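Local atomic coordinates of SeviL (Septifer virgatus, PDB entry 6LF1), a protein that probably binds cell-surface glycans as a mussel R-type lectin of the beta-trefoil fold, paired with a second copy of itself. Residues Q15-G20 with S123-L128; I9-I14 with I44-K49; F64-G69 with Q79-W84. All coordinates share one frame; numbering follows the deposited sequence.

Contact 1: Q15-G20 with S123-L128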
# COMPACT_ATOMS: atom_id res chain seq x y z
N GLN A 15 1.96 -2.12 5.80
CA GLN A 15 0.80 -2.89 5.38
C GLN A 15 1.13 -4.38 5.32
O GLN A 15 2.24 -4.76 4.92
CB GLN A 15 0.33 -2.39 4.02
CG GLN A 15 -0.87 -3.14 3.46
CD GLN A 15 -1.50 -2.39 2.30
OE1 GLN A 15 -1.87 -1.22 2.44
NE2 GLN A 15 -1.59 -3.04 1.14
N ASN A 16 0.17 -5.20 5.72
CA ASN A 16 0.38 -6.64 5.87
C ASN A 16 -0.01 -7.37 4.60
O ASN A 16 -1.06 -7.10 4.01
CB ASN A 16 -0.45 -7.18 7.04
CG ASN A 16 0.06 -8.52 7.53
OD1 ASN A 16 -0.21 -9.56 6.93
ND2 ASN A 16 0.82 -8.50 8.63
N ARG A 17 0.85 -8.31 4.18
CA ARG A 17 0.57 -9.07 2.96
C ARG A 17 -0.70 -9.91 3.07
O ARG A 17 -1.40 -10.11 2.06
CB ARG A 17 1.75 -9.99 2.60
CG ARG A 17 1.72 -10.45 1.14
CD ARG A 17 2.95 -11.31 0.77
NE ARG A 17 3.02 -11.55 -0.68
CZ ARG A 17 2.27 -12.44 -1.33
NH1 ARG A 17 1.40 -13.18 -0.67
NH2 ARG A 17 2.40 -12.58 -2.65
N GLU A 18 -1.02 -10.41 4.26
CA GLU A 18 -2.09 -11.41 4.37
C GLU A 18 -3.47 -10.80 4.17
O GLU A 18 -4.35 -11.45 3.61
CB GLU A 18 -2.03 -12.12 5.72
CG GLU A 18 -3.21 -13.08 5.94
CD GLU A 18 -2.96 -14.10 7.02
OE1 GLU A 18 -1.80 -14.19 7.49
OE2 GLU A 18 -3.91 -14.81 7.40
N ASN A 19 -3.69 -9.55 4.60
CA ASN A 19 -5.02 -8.97 4.54
C ASN A 19 -5.04 -7.55 3.98
O ASN A 19 -6.11 -6.92 3.96
CB ASN A 19 -5.67 -8.98 5.93
CG ASN A 19 -4.92 -8.13 6.95
OD1 ASN A 19 -3.83 -7.63 6.67
ND2 ASN A 19 -5.50 -7.98 8.13
N GLY A 20 -3.90 -7.03 3.53
CA GLY A 20 -3.83 -5.66 3.09
C GLY A 20 -4.06 -4.64 4.17
O GLY A 20 -4.21 -3.45 3.86
N SER A 123 1.45 -14.44 8.97
CA SER A 123 0.82 -13.15 9.17
C SER A 123 1.82 -12.06 9.57
O SER A 123 1.41 -11.00 10.04
CB SER A 123 -0.28 -13.26 10.23
OG SER A 123 0.22 -13.93 11.37
N GLU A 124 3.11 -12.31 9.38
CA GLU A 124 4.15 -11.40 9.85
C GLU A 124 4.85 -10.64 8.73
O GLU A 124 5.90 -10.03 8.96
CB GLU A 124 5.19 -12.18 10.66
CG GLU A 124 4.65 -12.77 11.94
CD GLU A 124 5.56 -13.84 12.49
OE1 GLU A 124 6.47 -14.27 11.75
OE2 GLU A 124 5.37 -14.24 13.65
N LYS A 125 4.28 -10.63 7.52
CA LYS A 125 4.93 -10.05 6.36
C LYS A 125 4.40 -8.64 6.12
O LYS A 125 3.20 -8.47 5.87
CB LYS A 125 4.71 -10.91 5.12
CG LYS A 125 5.03 -12.38 5.31
CD LYS A 125 4.56 -13.17 4.12
CE LYS A 125 4.77 -14.66 4.31
NZ LYS A 125 4.36 -15.38 3.08
N TRP A 126 5.28 -7.65 6.17
CA TRP A 126 4.89 -6.25 6.02
C TRP A 126 5.60 -5.60 4.83
O TRP A 126 6.78 -5.84 4.59
CB TRP A 126 5.22 -5.44 7.29
CG TRP A 126 4.61 -6.02 8.55
CD1 TRP A 126 5.17 -6.95 9.38
CD2 TRP A 126 3.32 -5.71 9.10
NE1 TRP A 126 4.31 -7.24 10.42
CE2 TRP A 126 3.17 -6.49 10.27
CE3 TRP A 126 2.29 -4.84 8.73
CZ2 TRP A 126 2.03 -6.43 11.07
CZ3 TRP A 126 1.15 -4.78 9.54
CH2 TRP A 126 1.03 -5.57 10.69
N ILE A 127 4.87 -4.76 4.10
CA ILE A 127 5.47 -3.88 3.10
C ILE A 127 5.40 -2.45 3.63
O ILE A 127 4.33 -1.99 4.05
CB ILE A 127 4.81 -4.02 1.71
CG1 ILE A 127 5.52 -3.12 0.69
CG2 ILE A 127 3.30 -3.70 1.76
CD1 ILE A 127 5.15 -3.44 -0.76
N LEU A 128 6.53 -1.78 3.62
CA LEU A 128 6.66 -0.41 4.12
C LEU A 128 6.85 0.48 2.91
O LEU A 128 7.93 0.52 2.33
CB LEU A 128 7.82 -0.29 5.10
CG LEU A 128 7.67 -1.07 6.41
CD1 LEU A 128 8.10 -2.52 6.28
CD2 LEU A 128 8.43 -0.38 7.53
O HOH W 1 1.69 -11.57 6.39

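Contact 2: I9-I14 with I44-K49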
# COMPACT_ATOMS: atom_id res chain seq x y z
N ILE A 9 12.88 5.09 4.10
CA ILE A 9 13.18 5.92 5.27
C ILE A 9 12.39 7.22 5.15
O ILE A 9 12.46 7.90 4.12
CB ILE A 9 14.69 6.22 5.40
CG1 ILE A 9 15.48 4.95 5.71
CG2 ILE A 9 14.94 7.28 6.47
CD1 ILE A 9 15.13 4.34 7.05
N GLY A 10 11.66 7.57 6.21
CA GLY A 10 10.74 8.69 6.18
C GLY A 10 9.31 8.22 6.38
O GLY A 10 9.06 7.18 6.98
N LYS A 11 8.38 8.99 5.81
CA LYS A 11 6.95 8.73 6.00
C LYS A 11 6.50 7.56 5.13
O LYS A 11 6.73 7.55 3.91
CB LYS A 11 6.12 9.97 5.66
CG LYS A 11 6.46 11.21 6.49
CD LYS A 11 5.75 11.21 7.84
CE LYS A 11 6.01 12.51 8.60
NZ LYS A 11 7.47 12.70 8.82
N CYS A 12 5.80 6.60 5.74
CA CYS A 12 5.44 5.36 5.05
C CYS A 12 4.18 4.75 5.65
O CYS A 12 3.82 5.01 6.80
CB CYS A 12 6.57 4.34 5.13
SG CYS A 12 6.99 3.89 6.83
N TYR A 13 3.50 3.93 4.86
CA TYR A 13 2.48 3.04 5.38
C TYR A 13 3.14 1.70 5.71
O TYR A 13 4.17 1.36 5.13
CB TYR A 13 1.36 2.81 4.37
CG TYR A 13 0.55 4.06 4.02
CD1 TYR A 13 0.96 4.91 3.01
CD2 TYR A 13 -0.65 4.33 4.68
CE1 TYR A 13 0.21 6.03 2.67
CE2 TYR A 13 -1.40 5.45 4.37
CZ TYR A 13 -0.97 6.30 3.36
OH TYR A 13 -1.72 7.40 3.04
N ILE A 14 2.55 0.96 6.63
CA ILE A 14 3.08 -0.34 7.04
C ILE A 14 1.93 -1.34 6.89
O ILE A 14 1.04 -1.40 7.73
CB ILE A 14 3.64 -0.32 8.46
CG1 ILE A 14 4.77 0.71 8.54
CG2 ILE A 14 4.15 -1.70 8.86
CD1 ILE A 14 5.41 0.87 9.90
N ILE A 44 0.06 6.67 8.61
CA ILE A 44 1.35 7.12 8.09
C ILE A 44 2.35 7.21 9.23
O ILE A 44 2.17 7.99 10.18
CB ILE A 44 1.20 8.48 7.37
CG1 ILE A 44 0.25 8.34 6.17
CG2 ILE A 44 2.56 9.00 6.93
CD1 ILE A 44 -0.05 9.67 5.50
N TRP A 45 3.43 6.45 9.11
CA TRP A 45 4.45 6.31 10.14
C TRP A 45 5.75 6.96 9.69
O TRP A 45 5.97 7.17 8.49
CB TRP A 45 4.69 4.83 10.46
CG TRP A 45 3.49 4.12 10.99
CD1 TRP A 45 2.43 3.63 10.27
CD2 TRP A 45 3.23 3.80 12.36
NE1 TRP A 45 1.52 3.03 11.12
CE2 TRP A 45 1.99 3.13 12.40
CE3 TRP A 45 3.91 4.04 13.57
CZ2 TRP A 45 1.42 2.68 13.60
CZ3 TRP A 45 3.35 3.58 14.75
CH2 TRP A 45 2.12 2.91 14.76
N SER A 46 6.61 7.28 10.66
CA SER A 46 7.96 7.73 10.38
C SER A 46 8.91 6.57 10.66
O SER A 46 9.04 6.13 11.80
CB SER A 46 8.31 8.96 11.21
OG SER A 46 9.60 9.43 10.87
N PHE A 47 9.54 6.07 9.61
CA PHE A 47 10.49 4.98 9.73
C PHE A 47 11.89 5.58 9.70
O PHE A 47 12.30 6.15 8.68
CB PHE A 47 10.30 3.98 8.59
CG PHE A 47 10.99 2.68 8.81
CD1 PHE A 47 10.43 1.72 9.64
CD2 PHE A 47 12.19 2.40 8.19
CE1 PHE A 47 11.05 0.52 9.85
CE2 PHE A 47 12.82 1.19 8.39
CZ PHE A 47 12.25 0.25 9.22
N GLN A 48 12.63 5.45 10.80
CA GLN A 48 13.90 6.13 10.94
C GLN A 48 14.98 5.17 11.44
O GLN A 48 14.69 4.17 12.10
CB GLN A 48 13.78 7.32 11.91
CG GLN A 48 12.78 8.38 11.48
CD GLN A 48 13.17 9.06 10.17
OE1 GLN A 48 14.33 9.05 9.77
NE2 GLN A 48 12.18 9.64 9.49
N LYS A 49 16.23 5.48 11.09
CA LYS A 49 17.34 4.75 11.68
C LYS A 49 17.44 5.10 13.16
O LYS A 49 17.22 6.24 13.55
CB LYS A 49 18.65 5.08 10.96
CG LYS A 49 18.74 4.57 9.52
CD LYS A 49 20.11 4.87 8.91
CE LYS A 49 20.16 4.52 7.42
NZ LYS A 49 21.40 5.02 6.75
O HOH W 2 9.90 11.16 8.68

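Contact 3: F64-G69 with Q79-W84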
# COMPACT_ATOMS: atom_id res chain seq x y z
N PHE A 64 6.67 6.16 19.75
CA PHE A 64 7.41 5.08 19.11
C PHE A 64 6.76 3.73 19.39
O PHE A 64 6.39 3.44 20.53
CB PHE A 64 8.86 5.02 19.59
CG PHE A 64 9.62 6.28 19.35
CD1 PHE A 64 10.21 6.52 18.12
CD2 PHE A 64 9.74 7.23 20.34
CE1 PHE A 64 10.92 7.68 17.89
CE2 PHE A 64 10.44 8.39 20.12
CZ PHE A 64 11.03 8.62 18.89
N LEU A 65 6.68 2.89 18.36
CA LEU A 65 6.14 1.55 18.52
C LEU A 65 7.10 0.67 19.31
O LEU A 65 8.28 0.58 18.99
CB LEU A 65 5.87 0.93 17.14
CG LEU A 65 5.14 -0.41 17.14
CD1 LEU A 65 3.68 -0.23 17.49
CD2 LEU A 65 5.28 -1.10 15.78
N GLN A 66 6.59 0.02 20.35
CA GLN A 66 7.42 -0.81 21.20
C GLN A 66 6.73 -2.14 21.49
O GLN A 66 5.52 -2.31 21.29
CB GLN A 66 7.76 -0.10 22.52
CG GLN A 66 6.56 0.05 23.44
CD GLN A 66 6.95 0.34 24.89
OE1 GLN A 66 7.84 -0.29 25.45
NE2 GLN A 66 6.26 1.30 25.50
N TYR A 67 7.51 -3.08 21.99
CA TYR A 67 7.00 -4.35 22.50
C TYR A 67 7.68 -4.62 23.83
O TYR A 67 8.91 -4.66 23.89
CB TYR A 67 7.26 -5.49 21.52
CG TYR A 67 6.82 -6.83 22.04
CD1 TYR A 67 5.49 -7.05 22.40
CD2 TYR A 67 7.72 -7.88 22.17
CE1 TYR A 67 5.08 -8.28 22.88
CE2 TYR A 67 7.31 -9.12 22.64
CZ TYR A 67 5.99 -9.30 23.00
OH TYR A 67 5.58 -10.53 23.48
N ASN A 68 6.89 -4.81 24.88
CA ASN A 68 7.44 -4.92 26.23
C ASN A 68 7.48 -6.35 26.74
O ASN A 68 7.60 -6.57 27.95
CB ASN A 68 6.66 -4.02 27.19
CG ASN A 68 5.24 -4.51 27.43
OD1 ASN A 68 4.83 -5.54 26.90
ND2 ASN A 68 4.50 -3.78 28.26
N GLY A 69 7.37 -7.34 25.85
CA GLY A 69 7.30 -8.73 26.24
C GLY A 69 5.91 -9.22 26.56
O GLY A 69 5.72 -10.44 26.72
N GLN A 79 12.96 4.08 23.99
CA GLN A 79 13.55 3.05 24.83
C GLN A 79 14.11 1.92 23.97
O GLN A 79 13.82 1.82 22.77
CB GLN A 79 12.51 2.48 25.80
CG GLN A 79 11.66 3.51 26.50
CD GLN A 79 10.62 2.86 27.40
OE1 GLN A 79 10.97 2.18 28.37
NE2 GLN A 79 9.34 3.04 27.07
N ASP A 80 14.91 1.05 24.59
CA ASP A 80 15.44 -0.11 23.88
C ASP A 80 14.34 -0.95 23.26
O ASP A 80 14.54 -1.56 22.20
CB ASP A 80 16.27 -0.99 24.83
CG ASP A 80 17.60 -0.38 25.18
OD1 ASP A 80 17.91 0.73 24.69
OD2 ASP A 80 18.36 -1.02 25.96
N THR A 81 13.17 -1.00 23.91
CA THR A 81 12.05 -1.79 23.42
C THR A 81 11.45 -1.23 22.13
O THR A 81 10.58 -1.89 21.54
CB THR A 81 10.95 -1.87 24.48
OG1 THR A 81 10.57 -0.55 24.89
CG2 THR A 81 11.43 -2.63 25.68
N THR A 82 11.87 -0.05 21.70
CA THR A 82 11.38 0.55 20.46
C THR A 82 12.26 0.20 19.26
O THR A 82 12.01 0.73 18.17
CB THR A 82 11.28 2.08 20.59
OG1 THR A 82 12.58 2.67 20.72
CG2 THR A 82 10.43 2.48 21.78
N LEU A 83 13.26 -0.66 19.43
CA LEU A 83 14.19 -0.97 18.35
C LEU A 83 13.74 -2.21 17.59
O LEU A 83 13.44 -3.24 18.19
CB LEU A 83 15.61 -1.18 18.90
CG LEU A 83 16.23 0.01 19.64
CD1 LEU A 83 17.67 -0.32 20.04
CD2 LEU A 83 16.20 1.26 18.79
N TRP A 84 13.70 -2.10 16.26
CA TRP A 84 13.21 -3.14 15.37
C TRP A 84 14.23 -3.37 14.26
O TRP A 84 14.80 -2.41 13.73
CB TRP A 84 11.87 -2.77 14.73
CG TRP A 84 10.78 -2.52 15.73
CD1 TRP A 84 10.51 -1.34 16.37
CD2 TRP A 84 9.83 -3.47 16.22
NE1 TRP A 84 9.45 -1.51 17.23
CE2 TRP A 84 9.01 -2.80 17.15
CE3 TRP A 84 9.59 -4.83 15.96
CZ2 TRP A 84 7.97 -3.44 17.82
CZ3 TRP A 84 8.56 -5.46 16.63
CH2 TRP A 84 7.76 -4.76 17.55
O HOH W 3 9.90 2.15 17.37

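Contact 1: Q15-G20 with S123-L128
Q15 and N16 pair with I127 and W126 as antiparallel strand ends, joining the N-terminal strand 12-16 to the C-terminal strand 126-130 with 102 residues between the two segments. Q15 and I127 form the hydrogen-bonded pair, with I127 N to Q15 O at 2.8 Å and a return bond from Q15 N to I127 O at 2.9 Å. R17 N carries the ladder one step past the strand, reaching K125 O at 2.9 Å. Between these rungs, N16 and W126 make a non-hydrogen-bonded pair whose side chains share a face of the sheet. With CG of N16 turned away from its own backbone N (chi1 -161°), the amide stands nearly upright on the indole, the planes 83° apart. N16 CB lies over the six-membered ring of W126, 4.2 Å from its centroid, while ND2 lies over the same face, closer to the centre of that ring than CB. ND2 then spends a hydrogen on S123 O at 2.9 Å; the acceptor lies close to the amide plane, but ND2 approaches from above the carbonyl plane. The opposite end of the amide closes an Asx turn, E18 N giving to N16 OD1, and a water at 2.8 Å from OD1 accepts in turn from K125 N. W126 NE1 is bound by L107 O, which fixes the indole beneath the amide, and K125 NZ forms a salt bridge with D92. The N16 amide thus uses both ends, OD1 in the Asx turn just past the strand and ND2 on S123 O, which probably fixes which way round it lies.

Contact 2: I9-I14 with I44-K49
I9, W45 and I44 bury the most surface where the chain entering strand 12-16 crosses strand 45-49. The backbones pair antiparallel over a short run: G10 and C12 each exchange two bonds, with F47 and W45 respectively, and W45 N to C12 O is the shortest at 2.7 Å. At the backbone angles of G10 a CB would jam against the carbonyl oxygen of I9, so the position favours glycine. The chain then turns a corner at K11, and beyond it the axes of 12-14 and 45-49 stand 98° apart. I9 lies at the outer end, its CD1 meeting the edge of the F47 ring at CD2 (3.7 Å), the two side chains crossing at about a right angle, while CG2 lies against OE1 of Q48. At the inner end I44 is split between two neighbours. Its CG2 methyl touches CB of K11, and CG1 sits over the face of the Y13 ring, 4.0 Å from the centroid, with CD1 continuing to the phenol oxygen. W45 points to the other side of the sheet, alongside C12 and F47, and CD1 of I14 presses on its five-membered ring at 4.2 Å from the centroid. With CG placed opposite its own carbonyl carbon (chi1 -62°), the indole reaches under I14, and its NE1 bonds to A23 O. C12 SG rests against F47, 3.7 Å from its CB. On the solvent side, a water links K11 NZ to S46 OG. I14 and W45, both buried and packed on the side of C12 and F47, and a strand that leaves one sheet for another at a corner, are consistent with the barrel of a beta-trefoil.

Contact 3: F64-G69 with Q79-W84
Q79, at the head of the 79-84 segment, meets Q66 through their amides, NE2 to NE2 at 3.9 Å with the planes well turned from one another; each NE2 has its own acceptor elsewhere, S75 OG for Q79 and M74 O for Q66. Q79 O is gripped twice from T82, by its N and its OG1, which shapes the short 3-10 turn 80-82. T81 lies side by side with Q66: its hydroxyl donates to Q66 OE1 at 2.8 Å, from above the carbonyl plane, and its carbonyl takes a weak bond from Y67 N at 3.3 Å and also accepts from N100 ND2. T82 turns CG2 onto CB of F64 (3.7 Å) and CB of Q66. Its carbonyl shares a water with L65 O. W84 completes the contact. Its NE1 points straight at L65 O, 3.0 Å away at a donor angle of 179°; the acceptor lies in the ring plane. Beyond NE1 the six-membered ring packs at CZ2 on CD2 of L65, and at CH2 on CB of Y67. A phenylalanine in its place would lack NE1 and the outer ring, and would probably leave L65 O without this donor and open a gap against L65 CD2 and Y67 CB. The indole lies between I58 of strand 56-60 and L98 and N100 of strand 96-100, while the loop from 72-75 to 84-88 packs on strand 63-67.

In the fold
Contacts 1 and 2 share strand 12-16, contact 2 on its N-terminal side and contact 1 at its far end, with centres 15 Å apart. They touch directly: L128 CD2 packs on F47 CD1 at 3.6 Å, and W126 CE3 on I14 CG2. Contact 3 reaches the same four-stranded sheet as contact 2, through strand 63-67, yet its nearest atoms stay about 4 Å off; from contact 1 it is 20 Å away between centres, across the middle of the chain. In sequence contact 2 closes before contact 3 begins, and contact 1, joining the chain ends, crosses contact 2 and encloses contact 3. Together they are consistent with a beta-trefoil closed by its termini.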